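Local coordinates for protein predicted sugar phosphatases of the HAD superfamily (Cytophaga hutchinsonii, PDB 2HX1) that is probably a sugar phosphatase of the haloacid dehalogenase (HAD) superfamily that carries magnesium and hydrolyses phosphate esters of a substrate not yet identified, at residues Asn110-Asp115 against Val137-Glu142; Gly131-Leu136 against Val154-Lys159; Gly186-Ile191 against Phe199-Lys204. All coordinates share one frame; numbering follows the deposited sequence. Where two conformers were deposited one is given.

Contact 1 (Asn110-Asp115 against Val137-Glu142); sequences NYLVSD and VLLDDE. With EDO (1,2-ethanediol), chain N.
Leu112 packs against Val137 and Leu139 in a small, buried and wholly apolar contact on one face of the smaller parallel sheet, an alpha/beta layer consistent with the C2-type cap of HAD phosphatases. Segment 110-115 is the loop that leads from helix 106-110 to the edge strand 117-121, and a type I beta turn from Asn110 to Val113, closed by the backbone bond Val113 N to Asn110 O, carries Leu112 at its third position. Segment 137-142 holds the end of the central strand 133-138 and the loop beyond it.

One methyl does all the touching on the loop side. The chain of Leu112 is extended at chi2 (175°), which puts CD1 at the far end of the side chain, anti to CA. From there Leu112 CD1 meets Leu139 CD2 tip to tip at 3.7 Å and reaches Val137 CG2 at 4.1 Å. Branched aliphatic residues suit these places because they fill space between a turn and a sheet without bringing in polar groups. Val137 and Leu139, two residues apart, lie on the same face, whereas Leu138 between them packs on helix 184-195. Ile91 of helix 83-94 touches both Leu112 and Val137, so the trio belongs to a larger apolar layer.

Past Leu139 the chain turns polar. Asp140 OD1 accepts from Glu142 N in an Asx turn, which fixes the course of the loop as it leaves the strand. O2 of a 1,2-ethanediol, probably from the crystallisation liquor, donates to Asp140 OD1 at 3.2 Å, and the diol is also hydrogen-bonded to Tyr173 OH. The Asx bond itself is 2.8 Å long from Glu142 N to Asp140 OD1, has an N-H...O angle of 162°, and uses the oxygen's anti lone pair.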
loop_
_atom_site.group_PDB
_atom_site.type_symbol
_atom_site.label_atom_id
_atom_site.label_comp_id
_atom_site.label_asym_id
_atom_site.label_seq_id
_atom_site.Cartn_x
_atom_site.Cartn_y
_atom_site.Cartn_z
ATOM N N ASN A 110 12.613 -30.958 -4.160
ATOM C CA ASN A 110 12.458 -32.415 -4.359
ATOM C C ASN A 110 11.024 -32.943 -4.213
ATOM O O ASN A 110 10.541 -33.748 -5.024
ATOM C CB ASN A 110 13.393 -33.172 -3.397
ATOM C CG ASN A 110 14.826 -33.336 -3.949
ATOM O OD1 ASN A 110 15.086 -33.173 -5.159
ATOM N ND2 ASN A 110 15.757 -33.686 -3.055
ATOM N N TYR A 111 10.342 -32.464 -3.185
ATOM C CA TYR A 111 8.941 -32.812 -2.941
ATOM C C TYR A 111 8.025 -32.507 -4.129
ATOM O O TYR A 111 6.996 -33.168 -4.303
ATOM C CB TYR A 111 8.432 -32.020 -1.734
ATOM C CG TYR A 111 6.989 -32.267 -1.306
ATOM C CD1 TYR A 111 6.492 -33.575 -1.105
ATOM C CD2 TYR A 111 6.142 -31.194 -1.022
ATOM C CE1 TYR A 111 5.158 -33.800 -0.666
ATOM C CE2 TYR A 111 4.822 -31.401 -0.576
ATOM C CZ TYR A 111 4.330 -32.698 -0.416
ATOM O OH TYR A 111 3.029 -32.865 0.022
ATOM N N LEU A 112 8.362 -31.495 -4.930
ATOM C CA LEU A 112 7.454 -31.097 -6.031
ATOM C C LEU A 112 7.761 -31.828 -7.337
ATOM O O LEU A 112 6.961 -31.765 -8.283
ATOM C CB LEU A 112 7.464 -29.577 -6.235
ATOM C CG LEU A 112 6.888 -28.712 -5.105
ATOM C CD1 LEU A 112 7.105 -27.229 -5.432
ATOM C CD2 LEU A 112 5.417 -28.985 -4.904
ATOM N N VAL A 113 8.891 -32.533 -7.383
ATOM C CA VAL A 113 9.266 -33.337 -8.561
ATOM C C VAL A 113 8.109 -34.271 -8.970
ATOM O O VAL A 113 7.439 -34.875 -8.114
ATOM C CB VAL A 113 10.570 -34.128 -8.247
ATOM C CG1 VAL A 113 10.818 -35.259 -9.225
ATOM C CG2 VAL A 113 11.754 -33.160 -8.201
ATOM N N SER A 114 7.839 -34.346 -10.272
ATOM C CA SER A 114 6.765 -35.205 -10.783
ATOM C C SER A 114 6.942 -35.505 -12.276
ATOM O O SER A 114 7.841 -34.957 -12.928
ATOM C CB SER A 114 5.397 -34.561 -10.515
ATOM O OG SER A 114 5.257 -33.355 -11.232
ATOM N N ASP A 115 6.085 -36.387 -12.795
ATOM C CA ASP A 115 6.108 -36.765 -14.212
ATOM C C ASP A 115 5.605 -35.630 -15.114
ATOM O O ASP A 115 4.585 -34.980 -14.819
ATOM C CB ASP A 115 5.285 -38.037 -14.447
ATOM C CG ASP A 115 6.030 -39.303 -14.035
ATOM O OD1 ASP A 115 7.151 -39.536 -14.547
ATOM O OD2 ASP A 115 5.489 -40.070 -13.208
ATOM N N VAL A 137 7.869 -21.182 -8.578
ATOM C CA VAL A 137 7.582 -21.362 -7.135
ATOM C C VAL A 137 8.677 -20.819 -6.241
ATOM O O VAL A 137 9.855 -21.044 -6.487
ATOM C CB VAL A 137 7.293 -22.825 -6.799
ATOM C CG1 VAL A 137 6.100 -23.250 -7.563
ATOM C CG2 VAL A 137 8.476 -23.730 -7.167
ATOM N N LEU A 138 8.278 -20.081 -5.213
ATOM C CA LEU A 138 9.185 -19.606 -4.161
ATOM C C LEU A 138 9.097 -20.560 -2.944
ATOM O O LEU A 138 8.027 -20.753 -2.369
ATOM C CB LEU A 138 8.857 -18.149 -3.789
ATOM C CG LEU A 138 9.725 -17.086 -4.479
ATOM C CD1 LEU A 138 9.746 -17.364 -5.977
ATOM C CD2 LEU A 138 9.228 -15.683 -4.188
ATOM N N LEU A 139 10.217 -21.209 -2.605
ATOM C CA LEU A 139 10.203 -22.339 -1.640
ATOM C C LEU A 139 11.034 -22.090 -0.375
ATOM O O LEU A 139 10.670 -22.568 0.712
ATOM C CB LEU A 139 10.717 -23.628 -2.295
ATOM C CG LEU A 139 9.931 -24.177 -3.488
ATOM C CD1 LEU A 139 10.764 -25.228 -4.156
ATOM C CD2 LEU A 139 8.584 -24.766 -3.035
ATOM N N ASP A 140 12.159 -21.401 -0.530
ATOM C CA ASP A 140 13.107 -21.198 0.572
ATOM C C ASP A 140 13.900 -19.901 0.304
ATOM O O ASP A 140 14.197 -19.586 -0.824
ATOM C CB ASP A 140 14.033 -22.419 0.682
ATOM C CG ASP A 140 14.735 -22.524 2.029
ATOM O OD1 ASP A 140 15.539 -21.641 2.351
ATOM O OD2 ASP A 140 14.515 -23.511 2.766
ATOM N N ASP A 141 14.206 -19.137 1.353
ATOM C CA ASP A 141 15.020 -17.925 1.215
ATOM C C ASP A 141 16.494 -18.235 0.920
ATOM O O ASP A 141 17.221 -17.400 0.350
ATOM C CB ASP A 141 14.899 -17.046 2.463
ATOM C CG ASP A 141 15.380 -17.760 3.721
ATOM O OD1 ASP A 141 14.672 -18.683 4.142
ATOM O OD2 ASP A 141 16.443 -17.395 4.274
ATOM N N GLU A 142 16.927 -19.445 1.261
ATOM C CA GLU A 142 18.312 -19.856 1.022
ATOM C C GLU A 142 18.457 -20.644 -0.273
ATOM O O GLU A 142 17.484 -21.160 -0.790
ATOM C CB GLU A 142 18.820 -20.707 2.184
ATOM C CG GLU A 142 18.985 -19.914 3.442
ATOM C CD GLU A 142 19.421 -20.759 4.631
ATOM O OE1 GLU A 142 19.046 -21.957 4.711
ATOM O OE2 GLU A 142 20.127 -20.207 5.498
HETATM C C1 EDO N . 17.053 -22.226 7.221
HETATM O O1 EDO N . 16.709 -20.968 7.820
HETATM C C2 EDO N . 16.118 -22.511 6.058
HETATM O O2 EDO N . 15.504 -21.300 5.574
#

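Contact 2 (Gly131-Leu136 against Val154-Lys159); sequences GEVNAL and VNLLRK
Val133 and Leu136 of strand 133-138 meet Leu156 and Leu157 of helix 146-159, the first two elements of a beta-alpha-beta unit that strand 164-167 completes. The backbone of Asn134 is not extended (psi -5°), and this shifts the usual alternation enough for Val133 and Leu136, three residues apart, to face the helix together. The last turns of the helix run at 125° to the strand, with axes 10.2 Å apart.

Along the helix, Val154 and Asn155 turn to the second subunit, where Asn155 OD1 bonds to Val180 N of that chain. Leu156 then points at the strand and divides its branches: its CD1 lies 4.2 Å from Val133 CG1, and its CD2 lies 4.3 Å from Leu136 CD1. Leu157 crosses Leu136 at about a right angle, and Leu136 CD2 sits 3.9 Å from both Leu157 CD1 and Leu157 CD2. Arg158 and Lys159 return to the second subunit, Lys159 through a salt bridge to Asp179 of that chain. The helix is thus amphipathic: methyl-to-methyl packing, which depends on shape and not on direction, joins it to its own sheet, while hydrogen bonds and a salt bridge, along with some packing of Val154, serve the subunit interface.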
loop_
_atom_site.group_PDB
_atom_site.type_symbol
_atom_site.label_atom_id
_atom_site.label_comp_id
_atom_site.label_asym_id
_atom_site.label_seq_id
_atom_site.Cartn_x
_atom_site.Cartn_y
_atom_site.Cartn_z
ATOM N N GLY A 131 11.192 -20.282 -22.720
ATOM C CA GLY A 131 9.906 -20.502 -23.395
ATOM C C GLY A 131 9.172 -21.730 -22.904
ATOM O O GLY A 131 7.991 -21.950 -23.230
ATOM N N GLU A 132 9.877 -22.539 -22.127
ATOM C CA GLU A 132 9.308 -23.741 -21.568
ATOM C C GLU A 132 8.948 -23.580 -20.094
ATOM O O GLU A 132 8.400 -24.502 -19.506
ATOM C CB GLU A 132 10.305 -24.881 -21.752
ATOM C CG GLU A 132 10.197 -25.552 -23.110
ATOM C CD GLU A 132 9.037 -26.558 -23.154
ATOM O OE1 GLU A 132 9.162 -27.666 -22.544
ATOM O OE2 GLU A 132 8.013 -26.223 -23.806
ATOM N N VAL A 133 9.245 -22.426 -19.491
ATOM C CA VAL A 133 8.960 -22.239 -18.074
ATOM C C VAL A 133 7.491 -21.893 -17.924
ATOM O O VAL A 133 7.048 -20.846 -18.372
ATOM C CB VAL A 133 9.808 -21.144 -17.411
ATOM C CG1 VAL A 133 9.352 -20.916 -15.962
ATOM C CG2 VAL A 133 11.269 -21.487 -17.427
ATOM N N ASN A 134 6.754 -22.759 -17.223
ATOM C CA ASN A 134 5.294 -22.645 -17.133
ATOM C C ASN A 134 4.807 -22.266 -15.748
ATOM O O ASN A 134 3.616 -22.032 -15.545
ATOM C CB ASN A 134 4.673 -23.968 -17.577
ATOM C CG ASN A 134 4.976 -24.289 -19.027
ATOM O OD1 ASN A 134 5.224 -23.398 -19.836
ATOM N ND2 ASN A 134 4.989 -25.558 -19.350
ATOM N N ALA A 135 5.728 -22.185 -14.790
ATOM C CA ALA A 135 5.387 -21.692 -13.453
ATOM C C ALA A 135 6.654 -21.327 -12.692
ATOM O O ALA A 135 7.764 -21.796 -13.004
ATOM C CB ALA A 135 4.537 -22.738 -12.635
ATOM N N LEU A 136 6.474 -20.497 -11.681
ATOM C CA LEU A 136 7.542 -20.140 -10.758
ATOM C C LEU A 136 7.067 -20.455 -9.351
ATOM O O LEU A 136 5.982 -20.017 -8.969
ATOM C CB LEU A 136 7.848 -18.644 -10.866
ATOM C CG LEU A 136 8.717 -18.040 -9.760
ATOM C CD1 LEU A 136 10.141 -18.619 -9.866
ATOM C CD2 LEU A 136 8.708 -16.513 -9.846
ATOM N N VAL A 154 12.339 -11.094 -11.497
ATOM C CA VAL A 154 11.626 -9.931 -12.016
ATOM C C VAL A 154 11.495 -10.049 -13.535
ATOM O O VAL A 154 10.392 -9.928 -14.079
ATOM C CB VAL A 154 12.274 -8.584 -11.565
ATOM C CG1 VAL A 154 11.799 -7.371 -12.408
ATOM C CG2 VAL A 154 11.979 -8.332 -10.111
ATOM N N ASN A 155 12.603 -10.325 -14.224
ATOM C CA ASN A 155 12.559 -10.411 -15.667
ATOM C C ASN A 155 11.774 -11.626 -16.199
ATOM O O ASN A 155 11.098 -11.525 -17.223
ATOM C CB ASN A 155 13.965 -10.395 -16.218
ATOM C CG ASN A 155 14.600 -9.026 -16.101
ATOM O OD1 ASN A 155 14.062 -8.043 -16.626
ATOM N ND2 ASN A 155 15.722 -8.948 -15.382
ATOM N N LEU A 156 11.854 -12.752 -15.483
ATOM C CA LEU A 156 11.109 -13.950 -15.853
ATOM C C LEU A 156 9.619 -13.671 -15.876
ATOM O O LEU A 156 8.912 -14.086 -16.804
ATOM C CB LEU A 156 11.379 -15.063 -14.851
ATOM C CG LEU A 156 10.587 -16.355 -15.045
ATOM C CD1 LEU A 156 10.843 -16.969 -16.446
ATOM C CD2 LEU A 156 10.982 -17.300 -13.923
ATOM N N LEU A 157 9.151 -12.969 -14.851
ATOM C CA LEU A 157 7.736 -12.677 -14.700
ATOM C C LEU A 157 7.248 -11.546 -15.621
ATOM O O LEU A 157 6.061 -11.447 -15.919
ATOM C CB LEU A 157 7.448 -12.320 -13.234
ATOM C CG LEU A 157 7.595 -13.483 -12.249
ATOM C CD1 LEU A 157 7.328 -12.991 -10.829
ATOM C CD2 LEU A 157 6.686 -14.671 -12.653
ATOM N N ARG A 158 8.156 -10.649 -15.995
ATOM C CA ARG A 158 7.879 -9.655 -17.023
ATOM C C ARG A 158 7.748 -10.321 -18.389
ATOM O O ARG A 158 7.029 -9.816 -19.241
ATOM C CB ARG A 158 8.998 -8.619 -17.091
ATOM C CG ARG A 158 8.987 -7.604 -15.910
ATOM C CD ARG A 158 10.197 -6.645 -15.889
ATOM N NE ARG A 158 10.209 -5.770 -17.074
ATOM C CZ ARG A 158 10.923 -5.993 -18.178
ATOM N NH1 ARG A 158 11.746 -7.053 -18.279
ATOM N NH2 ARG A 158 10.812 -5.148 -19.204
ATOM N N LYS A 159 8.438 -11.448 -18.598
ATOM C CA LYS A 159 8.490 -12.095 -19.905
ATOM C C LYS A 159 7.576 -13.287 -20.051
ATOM O O LYS A 159 7.266 -13.676 -21.181
ATOM C CB LYS A 159 9.903 -12.564 -20.231
ATOM C CG LYS A 159 10.930 -11.457 -20.398
ATOM C CD LYS A 159 12.305 -12.064 -20.405
ATOM C CE LYS A 159 13.365 -11.080 -20.824
ATOM N NZ LYS A 159 14.734 -11.683 -20.647
#

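Contact 3 (Gly186-Ile191 against Phe199-Lys204); sequences GVATMI and FIRFGK. With EDO (1,2-ethanediol), chain M.
Ala188 CB stands almost exactly over the centre of the Phe199 ring, a CH-pi contact with the methyl 4.0 Å from the centroid and only 8° off the ring normal. The same methyl also lies 3.6 Å from Arg201 NH2, so it is shared between an aromatic face and a guanidinium group. Alanine suits this place, since its short side chain lets helix 184-195 come near strand 199-202: the CA atoms of Ala188 and Phe199 are 7.1 Å apart.

One turn on, Ile191 addresses the ring differently. It crosses Phe199 at about a right angle, with CG2 in the ring plane at the edge, 3.9 Å from Phe199 CE1, while Ile191 CD1 reaches Phe199 CZ at 4.0 Å. The helix thus meets the ring in two ways, with a methyl over one face and a branched chain at the edge.

Arg201, two residues further along the strand, points to the same side. Its chain is extended from CG to NE (chi3 179°), which carries the guanidinium across to the helix, where NH2 comes within 3.2 Å of Thr189 OG1. The main polar ties of both groups lie beyond this pair: Arg201 NH2 forms a salt bridge with Glu192, whose other oxygen accepts from Phe199 N, and Thr189 OG1 bonds to Asn171 and Gly185. Just beyond the strand, Lys204 forms salt bridges with Asp238 and the magnesium ligand Asp20, a position consistent with the active-site lysine of HAD phosphatases.

Helix 184-195 runs roughly antiparallel to the edge strand 199-202 and covers the face bearing Phe199 and Arg201. The alternate residues Ile200 and Phe202 pack on helix 83-94 across the sheet.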
loop_
_atom_site.group_PDB
_atom_site.type_symbol
_atom_site.label_atom_id
_atom_site.label_comp_id
_atom_site.label_asym_id
_atom_site.label_seq_id
_atom_site.Cartn_x
_atom_site.Cartn_y
_atom_site.Cartn_z
ATOM N N GLY A 186 8.472 -13.240 2.596
ATOM C CA GLY A 186 9.023 -11.887 2.584
ATOM C C GLY A 186 9.731 -11.605 1.283
ATOM O O GLY A 186 9.636 -10.518 0.756
ATOM N N VAL A 187 10.432 -12.596 0.754
ATOM C CA VAL A 187 11.025 -12.467 -0.570
ATOM C C VAL A 187 9.946 -12.184 -1.632
ATOM O O VAL A 187 10.145 -11.352 -2.512
ATOM C CB VAL A 187 11.856 -13.717 -0.938
ATOM C CG1 VAL A 187 12.344 -13.678 -2.413
ATOM C CG2 VAL A 187 13.023 -13.833 -0.006
ATOM N N ALA A 188 8.820 -12.898 -1.569
ATOM C CA ALA A 188 7.703 -12.630 -2.469
ATOM C C ALA A 188 7.224 -11.204 -2.262
ATOM O O ALA A 188 7.009 -10.492 -3.228
ATOM C CB ALA A 188 6.554 -13.644 -2.231
ATOM N N THR A 189 7.061 -10.792 -0.999
ATOM C CA THR A 189 6.613 -9.441 -0.677
ATOM C C THR A 189 7.521 -8.381 -1.325
ATOM O O THR A 189 7.036 -7.369 -1.854
ATOM C CB THR A 189 6.543 -9.234 0.860
ATOM O OG1 THR A 189 5.521 -10.078 1.413
ATOM C CG2 THR A 189 6.239 -7.790 1.207
HETATM N N MSE A 190 8.835 -8.623 -1.271
HETATM C CA MSE A 190 9.829 -7.715 -1.842
HETATM C C MSE A 190 9.717 -7.660 -3.328
HETATM O O MSE A 190 9.806 -6.592 -3.918
HETATM C CB MSE A 190 11.222 -8.198 -1.497
HETATM C CG MSE A 190 11.560 -7.981 -0.043
HETATM SE SE MSE A 190 13.330 -8.648 0.446
HETATM C CE MSE A 190 13.797 -9.835 -0.887
ATOM N N ILE A 191 9.574 -8.822 -3.957
ATOM C CA ILE A 191 9.368 -8.874 -5.396
ATOM C C ILE A 191 8.109 -8.088 -5.775
ATOM O O ILE A 191 8.090 -7.276 -6.719
ATOM C CB ILE A 191 9.251 -10.318 -5.876
ATOM C CG1 ILE A 191 10.604 -11.055 -5.719
ATOM C CG2 ILE A 191 8.814 -10.341 -7.351
ATOM C CD1 ILE A 191 10.482 -12.627 -5.820
ATOM N N PHE A 199 1.774 -12.824 -6.701
ATOM C CA PHE A 199 1.876 -14.187 -6.185
ATOM C C PHE A 199 0.538 -14.726 -5.738
ATOM O O PHE A 199 -0.251 -14.031 -5.100
ATOM C CB PHE A 199 2.902 -14.305 -5.059
ATOM C CG PHE A 199 4.303 -14.272 -5.551
ATOM C CD1 PHE A 199 4.887 -13.069 -5.929
ATOM C CD2 PHE A 199 5.023 -15.427 -5.690
ATOM C CE1 PHE A 199 6.182 -13.028 -6.426
ATOM C CE2 PHE A 199 6.326 -15.409 -6.211
ATOM C CZ PHE A 199 6.905 -14.216 -6.569
ATOM N N ILE A 200 0.278 -15.951 -6.174
ATOM C CA ILE A 200 -0.734 -16.806 -5.568
ATOM C C ILE A 200 -0.130 -17.301 -4.269
ATOM O O ILE A 200 0.946 -17.930 -4.264
ATOM C CB ILE A 200 -1.063 -18.046 -6.428
ATOM C CG1 ILE A 200 -1.614 -17.647 -7.818
ATOM C CG2 ILE A 200 -2.108 -18.909 -5.686
ATOM C CD1 ILE A 200 -1.185 -18.551 -8.971
ATOM N N ARG A 201 -0.801 -16.999 -3.171
ATOM C CA ARG A 201 -0.338 -17.389 -1.850
ATOM C C ARG A 201 -1.206 -18.506 -1.259
ATOM O O ARG A 201 -2.408 -18.376 -1.207
ATOM C CB ARG A 201 -0.376 -16.162 -0.945
ATOM C CG ARG A 201 0.808 -15.197 -1.224
ATOM C CD ARG A 201 0.650 -13.879 -0.530
ATOM N NE ARG A 201 1.797 -13.010 -0.807
ATOM C CZ ARG A 201 2.874 -12.876 -0.031
ATOM N NH1 ARG A 201 2.995 -13.555 1.110
ATOM N NH2 ARG A 201 3.849 -12.045 -0.400
ATOM N N PHE A 202 -0.582 -19.588 -0.812
ATOM C CA PHE A 202 -1.301 -20.739 -0.253
ATOM C C PHE A 202 -1.038 -20.825 1.221
ATOM O O PHE A 202 0.078 -20.527 1.692
ATOM C CB PHE A 202 -0.853 -22.044 -0.913
ATOM C CG PHE A 202 -1.290 -22.184 -2.375
ATOM C CD1 PHE A 202 -2.622 -22.034 -2.735
ATOM C CD2 PHE A 202 -0.373 -22.500 -3.356
ATOM C CE1 PHE A 202 -3.037 -22.195 -4.062
ATOM C CE2 PHE A 202 -0.778 -22.663 -4.683
ATOM C CZ PHE A 202 -2.107 -22.506 -5.025
ATOM N N GLY A 203 -2.074 -21.225 1.946
ATOM C CA GLY A 203 -1.967 -21.479 3.369
ATOM C C GLY A 203 -2.787 -20.496 4.142
ATOM O O GLY A 203 -3.473 -19.642 3.565
ATOM N N LYS A 204 -2.663 -20.595 5.467
ATOM C CA LYS A 204 -3.389 -19.734 6.391
ATOM C C LYS A 204 -3.109 -18.285 6.010
ATOM O O LYS A 204 -1.971 -17.956 5.703
ATOM C CB LYS A 204 -2.942 -19.994 7.843
ATOM C CG LYS A 204 -2.991 -21.489 8.293
ATOM C CD LYS A 204 -2.328 -21.686 9.648
ATOM C CE LYS A 204 -0.804 -21.612 9.579
ATOM N NZ LYS A 204 -0.182 -22.067 10.831
HETATM C C1 EDO M . -2.972 -12.625 -7.176
HETATM O O1 EDO M . -2.586 -12.928 -5.827
HETATM C C2 EDO M . -2.002 -13.283 -8.152
HETATM O O2 EDO M . -1.630 -12.339 -9.157
#

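Overall arrangement
All three contacts rest on the five-stranded parallel sheet. Contacts 1 and 2 share strand 133-138, the former at its C-terminal end and the latter nearer its start; contact 3 uses the edge strand 199-202. Contact 1 covers the face packed by helix 83-94, contacts 2 and 3 the other. Leu138, between the two contact 1 residues of the strand but facing the other way, inserts CD2 among Val187, Ala188, Ile191 and Phe199. Contacts 1 and 2 are purely aliphatic and buried where they touch. Contact 3 adds an aromatic face and a partly exposed Thr189-Arg201 pair, and its strand leads on to the metal site.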